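Local coordinates for protein dihydrodipicolinate synthase (Bacillus anthracis, PDB 1XKY) that probably catalyses the condensation of pyruvate with aspartate semialdehyde that commits carbon to lysine biosynthesis, as a tetrameric TIM-barrel lyase, at residues A[23-34]-A[272-280]; A[64-75]-A[99-108]. All coordinates share one frame; numbering follows the deposited sequence.

Contact 1 is a loop junction and contact 2 a helix pair on the outside of the TIM barrel. Contact 1 joins the loop after strand 16-19 and the start of helix 32-44 to the loop that follows helix 261-269. Contact 2, within that span, packs successive helices 64-78 and 93-105 together. Three of twelve touching residues are buried in contact 1, whose charged groups lie toward the surface; contact 2 has four of twelve, with Tyr71, Ala103 and Val108 resting on the strands. Contact 1 works through charges and backbone carbonyls, whereas contact 2 has no hydrogen bond across it and is chiefly apolar. They meet where Arg278 is salt-bridged to Glu66 and Phe32 packs beside His73.

Contact 1: A[23-34]-A[272-280]; sequences PFDINGNIDFAK and LDVGSVRLP
Arg278 lays its guanidinium flat on one face of the Phe24 ring, the two planes only 18° apart. NE stands over the rim, 3.5 Å from Phe24 CZ, and the guanidinium as a whole, its carbon CZ 4.3 Å from the ring centroid, makes an off-centre cation-pi contact. The arginine chain, extended from CG to NE (chi2 -175°, chi3 -178°), crosses the phenylalanine at about a right angle and carries the charge over the ring. From there NE and NH2 both bond to Gly28 O, at 3.0 Å and 2.9 Å, in the carbonyl plane, while the oxygen sits slightly tilted from the guanidinium plane. Outside the segments, NH1 bonds to Thr61 O and NH2 is salt-bridged to Glu66, so stack and bonds together fix the group's rotation. The ring edge of Phe24 faces the backbone, with CD1 3.3 Å from Ser276 O.

At the other end, Lys34 and Asp273 run side by side in the same direction. Lys34 NZ reaches Asp273 OD1 at 3.0 Å from above the carboxylate plane; Gly275 N meets the same OD1 at 2.7 Å nearly in line with its C-O bond, on the other side of the plane, closing an Asx turn. Between these poles Phe24 N donates to Val274 O, and a water bridges Asp25 O to Ser276 N. Gly28, last in the type I turn from Asp25, has a positive phi, which favours glycine. Arg278 is thus shared between Glu66 and two backbone carbonyls, probably dispersing its charge, while salt bridge and Asx turn converge on Asp273 OD1, probably easing its negative charge.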
loop_
_atom_site.group_PDB
_atom_site.type_symbol
_atom_site.label_atom_id
_atom_site.label_comp_id
_atom_site.label_asym_id
_atom_site.label_seq_id
_atom_site.Cartn_x
_atom_site.Cartn_y
_atom_site.Cartn_z
ATOM N N PRO A 23 -20.803 -8.317 -26.035
ATOM C CA PRO A 23 -20.420 -9.311 -27.041
ATOM C C PRO A 23 -19.862 -8.699 -28.328
ATOM O O PRO A 23 -20.430 -7.734 -28.854
ATOM C CB PRO A 23 -21.735 -10.060 -27.324
ATOM C CG PRO A 23 -22.567 -9.840 -26.116
ATOM C CD PRO A 23 -22.217 -8.467 -25.635
ATOM N N PHE A 24 -18.756 -9.262 -28.812
ATOM C CA PHE A 24 -18.167 -8.869 -30.092
ATOM C C PHE A 24 -18.180 -10.033 -31.074
ATOM O O PHE A 24 -18.067 -11.211 -30.690
ATOM C CB PHE A 24 -16.719 -8.374 -29.932
ATOM C CG PHE A 24 -16.565 -7.149 -29.057
ATOM C CD1 PHE A 24 -15.575 -7.101 -28.078
ATOM C CD2 PHE A 24 -17.395 -6.044 -29.212
ATOM C CE1 PHE A 24 -15.418 -5.974 -27.264
ATOM C CE2 PHE A 24 -17.236 -4.908 -28.403
ATOM C CZ PHE A 24 -16.250 -4.880 -27.435
ATOM N N ASP A 25 -18.307 -9.690 -32.352
ATOM C CA ASP A 25 -18.227 -10.668 -33.414
ATOM C C ASP A 25 -16.753 -10.944 -33.739
ATOM O O ASP A 25 -15.842 -10.429 -33.060
ATOM C CB ASP A 25 -19.040 -10.213 -34.643
ATOM C CG ASP A 25 -18.460 -9.002 -35.346
ATOM O OD1 ASP A 25 -17.265 -8.667 -35.161
ATOM O OD2 ASP A 25 -19.223 -8.388 -36.114
ATOM N N ILE A 26 -16.526 -11.757 -34.765
ATOM C CA ILE A 26 -15.180 -12.195 -35.110
ATOM C C ILE A 26 -14.296 -11.026 -35.565
ATOM O O ILE A 26 -13.085 -11.085 -35.437
ATOM C CB ILE A 26 -15.209 -13.338 -36.167
ATOM C CG1 ILE A 26 -13.861 -14.072 -36.236
ATOM C CG2 ILE A 26 -15.603 -12.800 -37.543
ATOM C CD1 ILE A 26 -13.367 -14.624 -34.914
ATOM N N ASN A 27 -14.909 -9.956 -36.057
ATOM C CA ASN A 27 -14.179 -8.749 -36.435
ATOM C C ASN A 27 -14.036 -7.740 -35.299
ATOM O O ASN A 27 -13.563 -6.628 -35.514
ATOM C CB ASN A 27 -14.866 -8.088 -37.627
ATOM C CG ASN A 27 -14.933 -8.998 -38.832
ATOM O OD1 ASN A 27 -15.963 -9.087 -39.498
ATOM N ND2 ASN A 27 -13.839 -9.693 -39.112
ATOM N N GLY A 28 -14.446 -8.127 -34.097
ATOM C CA GLY A 28 -14.389 -7.250 -32.935
ATOM C C GLY A 28 -15.474 -6.193 -32.870
ATOM O O GLY A 28 -15.446 -5.342 -31.984
ATOM N N ASN A 29 -16.426 -6.228 -33.802
ATOM C CA ASN A 29 -17.552 -5.299 -33.763
ATOM C C ASN A 29 -18.624 -5.833 -32.831
ATOM O O ASN A 29 -18.683 -7.034 -32.579
ATOM C CB ASN A 29 -18.137 -5.082 -35.164
ATOM C CG ASN A 29 -17.142 -4.452 -36.121
ATOM O OD1 ASN A 29 -16.925 -4.955 -37.223
ATOM N ND2 ASN A 29 -16.523 -3.357 -35.698
ATOM N N ILE A 30 -19.473 -4.939 -32.331
ATOM C CA ILE A 30 -20.578 -5.344 -31.464
ATOM C C ILE A 30 -21.467 -6.380 -32.165
ATOM O O ILE A 30 -21.923 -6.157 -33.289
ATOM C CB ILE A 30 -21.447 -4.138 -31.013
ATOM C CG1 ILE A 30 -20.626 -3.191 -30.125
ATOM C CG2 ILE A 30 -22.697 -4.636 -30.268
ATOM C CD1 ILE A 30 -21.343 -1.906 -29.720
ATOM N N ASP A 31 -21.708 -7.503 -31.490
ATOM C CA ASP A 31 -22.610 -8.529 -31.998
ATOM C C ASP A 31 -23.966 -8.387 -31.321
ATOM O O ASP A 31 -24.147 -8.794 -30.168
ATOM C CB ASP A 31 -22.033 -9.921 -31.762
ATOM C CG ASP A 31 -22.738 -10.982 -32.582
ATOM O OD1 ASP A 31 -23.986 -11.046 -32.545
ATOM O OD2 ASP A 31 -22.030 -11.745 -33.260
ATOM N N PHE A 32 -24.916 -7.799 -32.042
ATOM C CA PHE A 32 -26.220 -7.482 -31.463
ATOM C C PHE A 32 -27.068 -8.729 -31.190
ATOM O O PHE A 32 -27.754 -8.791 -30.170
ATOM C CB PHE A 32 -26.951 -6.452 -32.330
ATOM C CG PHE A 32 -26.279 -5.109 -32.330
ATOM C CD1 PHE A 32 -25.350 -4.780 -33.306
ATOM C CD2 PHE A 32 -26.530 -4.199 -31.321
ATOM C CE1 PHE A 32 -24.711 -3.539 -33.294
ATOM C CE2 PHE A 32 -25.899 -2.964 -31.303
ATOM C CZ PHE A 32 -24.988 -2.635 -32.289
ATOM N N ALA A 33 -26.983 -9.731 -32.065
ATOM C CA ALA A 33 -27.692 -10.994 -31.848
ATOM C C ALA A 33 -27.191 -11.723 -30.595
ATOM O O ALA A 33 -27.992 -12.262 -29.832
ATOM C CB ALA A 33 -27.569 -11.905 -33.073
ATOM N N LYS A 34 -25.876 -11.743 -30.385
ATOM C CA LYS A 34 -25.308 -12.319 -29.154
ATOM C C LYS A 34 -25.709 -11.502 -27.922
ATOM O O LYS A 34 -25.938 -12.061 -26.849
ATOM C CB LYS A 34 -23.778 -12.426 -29.245
ATOM C CG LYS A 34 -23.299 -13.508 -30.199
ATOM C CD LYS A 34 -21.774 -13.552 -30.343
ATOM C CE LYS A 34 -21.336 -14.887 -30.982
ATOM N NZ LYS A 34 -19.858 -15.128 -30.870
ATOM N N LEU A 272 -22.402 -19.911 -24.327
ATOM C CA LEU A 272 -22.848 -18.565 -24.673
ATOM C C LEU A 272 -21.641 -17.764 -25.147
ATOM O O LEU A 272 -21.034 -17.022 -24.383
ATOM C CB LEU A 272 -23.546 -17.894 -23.478
ATOM C CG LEU A 272 -24.803 -17.078 -23.819
ATOM C CD1 LEU A 272 -25.419 -16.447 -22.585
ATOM C CD2 LEU A 272 -24.493 -16.018 -24.836
ATOM N N ASP A 273 -21.278 -17.941 -26.411
ATOM C CA ASP A 273 -20.103 -17.260 -26.962
ATOM C C ASP A 273 -20.422 -15.778 -27.155
ATOM O O ASP A 273 -21.375 -15.423 -27.851
ATOM C CB ASP A 273 -19.642 -17.907 -28.277
ATOM C CG ASP A 273 -18.230 -17.480 -28.679
ATOM O OD1 ASP A 273 -17.977 -16.262 -28.788
ATOM O OD2 ASP A 273 -17.361 -18.362 -28.883
ATOM N N VAL A 274 -19.630 -14.931 -26.499
ATOM C CA VAL A 274 -19.766 -13.486 -26.586
ATOM C C VAL A 274 -18.489 -12.866 -27.183
ATOM O O VAL A 274 -18.234 -11.669 -27.022
ATOM C CB VAL A 274 -20.084 -12.861 -25.196
ATOM C CG1 VAL A 274 -21.449 -13.299 -24.723
ATOM C CG2 VAL A 274 -19.037 -13.231 -24.161
ATOM N N GLY A 275 -17.694 -13.696 -27.858
ATOM C CA GLY A 275 -16.501 -13.240 -28.567
ATOM C C GLY A 275 -15.330 -12.897 -27.668
ATOM O O GLY A 275 -15.288 -13.285 -26.494
ATOM N N SER A 276 -14.394 -12.142 -28.231
ATOM C CA SER A 276 -13.159 -11.793 -27.558
ATOM C C SER A 276 -13.189 -10.353 -27.027
ATOM O O SER A 276 -14.264 -9.811 -26.772
ATOM C CB SER A 276 -11.994 -11.999 -28.513
ATOM O OG SER A 276 -10.794 -12.107 -27.789
ATOM N N VAL A 277 -12.005 -9.760 -26.868
ATOM C CA VAL A 277 -11.834 -8.440 -26.274
ATOM C C VAL A 277 -11.022 -7.544 -27.190
ATOM O O VAL A 277 -10.360 -8.020 -28.116
ATOM C CB VAL A 277 -11.131 -8.504 -24.888
ATOM C CG1 VAL A 277 -12.075 -9.065 -23.831
ATOM C CG2 VAL A 277 -9.809 -9.304 -24.965
ATOM N N ARG A 278 -11.084 -6.241 -26.931
ATOM C CA ARG A 278 -10.342 -5.269 -27.737
ATOM C C ARG A 278 -9.083 -4.829 -27.021
ATOM O O ARG A 278 -9.093 -4.639 -25.810
ATOM C CB ARG A 278 -11.205 -4.049 -28.034
ATOM C CG ARG A 278 -12.407 -4.360 -28.883
ATOM C CD ARG A 278 -13.146 -3.110 -29.240
ATOM N NE ARG A 278 -14.350 -3.376 -30.016
ATOM C CZ ARG A 278 -15.223 -2.438 -30.376
ATOM N NH1 ARG A 278 -15.031 -1.177 -30.018
ATOM N NH2 ARG A 278 -16.297 -2.756 -31.091
ATOM N N LEU A 279 -8.010 -4.660 -27.787
ATOM C CA LEU A 279 -6.747 -4.135 -27.276
ATOM C C LEU A 279 -6.964 -2.810 -26.525
ATOM O O LEU A 279 -7.746 -1.971 -26.974
ATOM C CB LEU A 279 -5.745 -3.955 -28.426
ATOM C CG LEU A 279 -5.035 -5.212 -28.949
ATOM C CD1 LEU A 279 -4.382 -4.953 -30.302
ATOM C CD2 LEU A 279 -3.993 -5.697 -27.947
ATOM N N PRO A 280 -6.254 -2.604 -25.397
ATOM C CA PRO A 280 -5.095 -3.361 -24.880
ATOM C C PRO A 280 -5.369 -4.683 -24.138
ATOM O O PRO A 280 -4.424 -5.285 -23.608
ATOM C CB PRO A 280 -4.428 -2.360 -23.926
ATOM C CG PRO A 280 -5.543 -1.529 -23.404
ATOM C CD PRO A 280 -6.617 -1.486 -24.507
HETATM O O HOH W 1 -14.415 -10.857 -30.846
#

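Contact 2: A[64-75]-A[99-108]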
loop_
_atom_site.group_PDB
_atom_site.type_symbol
_atom_site.label_atom_id
_atom_site.label_comp_id
_atom_site.label_asym_id
_atom_site.label_seq_id
_atom_site.Cartn_x
_atom_site.Cartn_y
_atom_site.Cartn_z
ATOM N N SER A 64 -18.289 6.504 -28.742
ATOM C CA SER A 64 -19.535 7.078 -28.245
ATOM C C SER A 64 -20.733 6.572 -29.060
ATOM O O SER A 64 -21.797 6.302 -28.517
ATOM C CB SER A 64 -19.462 8.604 -28.285
ATOM O OG SER A 64 -20.704 9.172 -27.914
ATOM N N GLU A 65 -20.525 6.418 -30.361
ATOM C CA GLU A 65 -21.563 5.954 -31.277
ATOM C C GLU A 65 -21.922 4.492 -30.995
ATOM O O GLU A 65 -23.090 4.127 -31.004
ATOM C CB GLU A 65 -21.105 6.131 -32.734
ATOM C CG GLU A 65 -21.035 7.594 -33.212
ATOM C CD GLU A 65 -19.883 8.414 -32.603
ATOM O OE1 GLU A 65 -18.808 7.842 -32.294
ATOM O OE2 GLU A 65 -20.064 9.646 -32.435
ATOM N N GLU A 66 -20.907 3.669 -30.743
ATOM C CA GLU A 66 -21.094 2.270 -30.327
ATOM C C GLU A 66 -21.861 2.150 -29.009
ATOM O O GLU A 66 -22.784 1.332 -28.884
ATOM C CB GLU A 66 -19.735 1.568 -30.218
ATOM C CG GLU A 66 -19.157 1.191 -31.570
ATOM C CD GLU A 66 -17.775 0.574 -31.491
ATOM O OE1 GLU A 66 -16.942 1.027 -30.675
ATOM O OE2 GLU A 66 -17.521 -0.360 -32.275
ATOM N N LYS A 67 -21.483 2.980 -28.040
ATOM C CA LYS A 67 -22.146 3.002 -26.748
ATOM C C LYS A 67 -23.644 3.254 -26.914
ATOM O O LYS A 67 -24.448 2.491 -26.408
ATOM C CB LYS A 67 -21.512 4.045 -25.824
ATOM C CG LYS A 67 -20.115 3.677 -25.356
ATOM C CD LYS A 67 -19.497 4.800 -24.539
ATOM C CE LYS A 67 -18.106 4.434 -24.092
ATOM N NZ LYS A 67 -17.372 5.583 -23.535
ATOM N N VAL A 68 -23.997 4.308 -27.647
ATOM C CA VAL A 68 -25.398 4.709 -27.832
ATOM C C VAL A 68 -26.200 3.633 -28.580
ATOM O O VAL A 68 -27.329 3.345 -28.210
ATOM C CB VAL A 68 -25.518 6.085 -28.565
ATOM C CG1 VAL A 68 -26.989 6.411 -28.895
ATOM C CG2 VAL A 68 -24.881 7.208 -27.730
ATOM N N ALA A 69 -25.614 3.039 -29.617
ATOM C CA ALA A 69 -26.249 1.911 -30.315
ATOM C C ALA A 69 -26.483 0.726 -29.367
ATOM O O ALA A 69 -27.546 0.089 -29.390
ATOM C CB ALA A 69 -25.406 1.478 -31.502
ATOM N N LEU A 70 -25.478 0.443 -28.541
ATOM C CA LEU A 70 -25.556 -0.619 -27.548
ATOM C C LEU A 70 -26.642 -0.352 -26.508
ATOM O O LEU A 70 -27.413 -1.262 -26.176
ATOM C CB LEU A 70 -24.194 -0.817 -26.858
ATOM C CG LEU A 70 -24.091 -1.973 -25.855
ATOM C CD1 LEU A 70 -24.336 -3.312 -26.534
ATOM C CD2 LEU A 70 -22.725 -1.959 -25.160
ATOM N N TYR A 71 -26.700 0.879 -25.991
ATOM C CA TYR A 71 -27.750 1.254 -25.036
ATOM C C TYR A 71 -29.127 1.036 -25.664
ATOM O O TYR A 71 -30.021 0.444 -25.047
ATOM C CB TYR A 71 -27.670 2.729 -24.606
ATOM C CG TYR A 71 -26.366 3.209 -24.002
ATOM C CD1 TYR A 71 -25.505 2.347 -23.309
ATOM C CD2 TYR A 71 -26.007 4.552 -24.100
ATOM C CE1 TYR A 71 -24.303 2.820 -22.767
ATOM C CE2 TYR A 71 -24.823 5.031 -23.553
ATOM C CZ TYR A 71 -23.973 4.167 -22.889
ATOM O OH TYR A 71 -22.792 4.668 -22.362
ATOM N N ARG A 72 -29.282 1.536 -26.890
ATOM C CA ARG A 72 -30.559 1.488 -27.592
ATOM C C ARG A 72 -31.022 0.045 -27.800
ATOM O O ARG A 72 -32.184 -0.272 -27.574
ATOM C CB ARG A 72 -30.448 2.220 -28.932
ATOM C CG ARG A 72 -31.733 2.288 -29.715
ATOM C CD ARG A 72 -31.494 2.782 -31.134
ATOM N NE ARG A 72 -31.195 4.214 -31.175
ATOM C CZ ARG A 72 -30.013 4.756 -31.463
ATOM N NH1 ARG A 72 -28.952 4.002 -31.758
ATOM N NH2 ARG A 72 -29.890 6.081 -31.464
ATOM N N HIS A 73 -30.108 -0.822 -28.213
ATOM C CA HIS A 73 -30.447 -2.224 -28.426
ATOM C C HIS A 73 -30.846 -2.932 -27.131
ATOM O O HIS A 73 -31.825 -3.682 -27.094
ATOM C CB HIS A 73 -29.279 -2.965 -29.059
ATOM C CG HIS A 73 -29.572 -4.408 -29.324
ATOM N ND1 HIS A 73 -30.411 -4.815 -30.337
ATOM C CD2 HIS A 73 -29.163 -5.536 -28.697
ATOM C CE1 HIS A 73 -30.488 -6.134 -30.338
ATOM N NE2 HIS A 73 -29.743 -6.597 -29.349
ATOM N N VAL A 74 -30.085 -2.687 -26.068
ATOM C CA VAL A 74 -30.360 -3.309 -24.786
ATOM C C VAL A 74 -31.701 -2.820 -24.225
ATOM O O VAL A 74 -32.471 -3.612 -23.684
ATOM C CB VAL A 74 -29.202 -3.076 -23.774
ATOM C CG1 VAL A 74 -29.562 -3.626 -22.407
ATOM C CG2 VAL A 74 -27.901 -3.709 -24.292
ATOM N N VAL A 75 -31.990 -1.532 -24.370
ATOM C CA VAL A 75 -33.299 -1.002 -23.992
ATOM C C VAL A 75 -34.421 -1.742 -24.737
ATOM O O VAL A 75 -35.429 -2.124 -24.138
ATOM C CB VAL A 75 -33.375 0.539 -24.248
ATOM C CG1 VAL A 75 -34.825 1.042 -24.289
ATOM C CG2 VAL A 75 -32.572 1.285 -23.193
ATOM N N LEU A 99 -22.816 12.394 -23.270
ATOM C CA LEU A 99 -23.193 10.979 -23.385
ATOM C C LEU A 99 -24.412 10.653 -22.518
ATOM O O LEU A 99 -25.230 9.807 -22.869
ATOM C CB LEU A 99 -22.013 10.071 -23.024
ATOM C CG LEU A 99 -22.176 8.566 -23.243
ATOM C CD1 LEU A 99 -22.523 8.242 -24.704
ATOM C CD2 LEU A 99 -20.921 7.854 -22.830
ATOM N N THR A 100 -24.535 11.342 -21.390
ATOM C CA THR A 100 -25.669 11.153 -20.493
ATOM C C THR A 100 -26.972 11.575 -21.187
ATOM O O THR A 100 -27.981 10.864 -21.085
ATOM C CB THR A 100 -25.439 11.881 -19.153
ATOM O OG1 THR A 100 -24.331 11.267 -18.467
ATOM C CG2 THR A 100 -26.666 11.818 -18.260
ATOM N N LYS A 101 -26.928 12.696 -21.913
ATOM C CA LYS A 101 -28.065 13.161 -22.723
ATOM C C LYS A 101 -28.435 12.127 -23.768
ATOM O O LYS A 101 -29.597 11.795 -23.925
ATOM C CB LYS A 101 -27.752 14.472 -23.458
ATOM C CG LYS A 101 -27.311 15.645 -22.592
ATOM C CD LYS A 101 -28.461 16.446 -22.026
ATOM C CE LYS A 101 -27.959 17.634 -21.211
ATOM N NZ LYS A 101 -27.141 18.580 -22.021
ATOM N N LYS A 102 -27.433 11.638 -24.492
ATOM C CA LYS A 102 -27.652 10.647 -25.533
ATOM C C LYS A 102 -28.265 9.353 -24.989
ATOM O O LYS A 102 -29.210 8.823 -25.573
ATOM C CB LYS A 102 -26.354 10.368 -26.296
ATOM C CG LYS A 102 -25.960 11.494 -27.245
ATOM C CD LYS A 102 -24.477 11.494 -27.529
ATOM C CE LYS A 102 -24.133 12.252 -28.795
ATOM N NZ LYS A 102 -24.816 13.579 -28.848
ATOM N N ALA A 103 -27.744 8.855 -23.872
ATOM C CA ALA A 103 -28.340 7.693 -23.203
ATOM C C ALA A 103 -29.790 7.966 -22.786
ATOM O O ALA A 103 -30.663 7.118 -22.973
ATOM C CB ALA A 103 -27.513 7.276 -21.999
ATOM N N THR A 104 -30.046 9.153 -22.238
ATOM C CA THR A 104 -31.398 9.517 -21.815
ATOM C C THR A 104 -32.357 9.485 -23.014
ATOM O O THR A 104 -33.484 8.990 -22.907
ATOM C CB THR A 104 -31.425 10.919 -21.158
ATOM O OG1 THR A 104 -30.617 10.911 -19.978
ATOM C CG2 THR A 104 -32.845 11.341 -20.786
ATOM N N GLU A 105 -31.885 9.997 -24.150
ATOM C CA GLU A 105 -32.669 10.051 -25.381
ATOM C C GLU A 105 -33.069 8.687 -25.946
ATOM O O GLU A 105 -34.106 8.579 -26.598
ATOM C CB GLU A 105 -31.904 10.817 -26.460
ATOM C CG GLU A 105 -31.804 12.311 -26.236
ATOM C CD GLU A 105 -30.781 12.967 -27.163
ATOM O OE1 GLU A 105 -30.179 12.257 -28.001
ATOM O OE2 GLU A 105 -30.581 14.196 -27.057
ATOM N N VAL A 106 -32.255 7.655 -25.723
ATOM C CA VAL A 106 -32.600 6.305 -26.200
ATOM C C VAL A 106 -33.309 5.432 -25.163
ATOM O O VAL A 106 -33.485 4.235 -25.390
ATOM C CB VAL A 106 -31.376 5.544 -26.798
ATOM C CG1 VAL A 106 -30.722 6.369 -27.889
ATOM C CG2 VAL A 106 -30.366 5.147 -25.718
ATOM N N GLY A 107 -33.702 6.017 -24.035
ATOM C CA GLY A 107 -34.637 5.372 -23.116
ATOM C C GLY A 107 -34.080 4.490 -22.013
ATOM O O GLY A 107 -34.804 3.642 -21.474
ATOM N N VAL A 108 -32.812 4.679 -21.650
ATOM C CA VAL A 108 -32.264 3.949 -20.500
ATOM C C VAL A 108 -32.982 4.442 -19.232
ATOM O O VAL A 108 -33.624 5.495 -19.235
ATOM C CB VAL A 108 -30.724 4.102 -20.351
ATOM C CG1 VAL A 108 -30.010 3.657 -21.620
ATOM C CG2 VAL A 108 -30.327 5.537 -19.965
#
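Tyr71 offers Leu99, Ala103 and Val108 a ring that they meet obliquely, while one face of the ring lies over its own helix, with Lys67 O and Val68 N above it toward the rim. Ala103 CB comes within 3.8 Å of Tyr71 CD2, and Leu99 CD2 reaches the phenol end, 3.7 Å from Tyr71 OH. The second flat group, the Arg72 guanidinium, also approaches obliquely: a bend at chi3 (-73°) brings NH2 to 3.7 Å from Val106 CG1.

Leu99 is a knob in a hole formed by Ser64, Lys67, Val68 and Tyr71. Its CD1 meets Ser64, Val68 and the Tyr71 ring, its CD2 Lys67 and the Tyr71 hydroxyl. Further along, Val106 puts CG1 against Val68 and CG2 against Tyr71 CB, 3.8 Å away. Val75 CG2 then meets Val108 CG1 just after helix 93-105 has ended, beyond Gly107.

The axes of 64-75 and 99-105 come within 9.5 Å and cross at -27°, both in the same N-to-C sense. Beneath them, Tyr71 touches strands 49-52 and 84-87, and Ala103 and Val108 touch Ala86. Neighbouring parallel helices packed over a barrel of parallel strands are the signature of the repeated beta-alpha architecture of the TIM barrel.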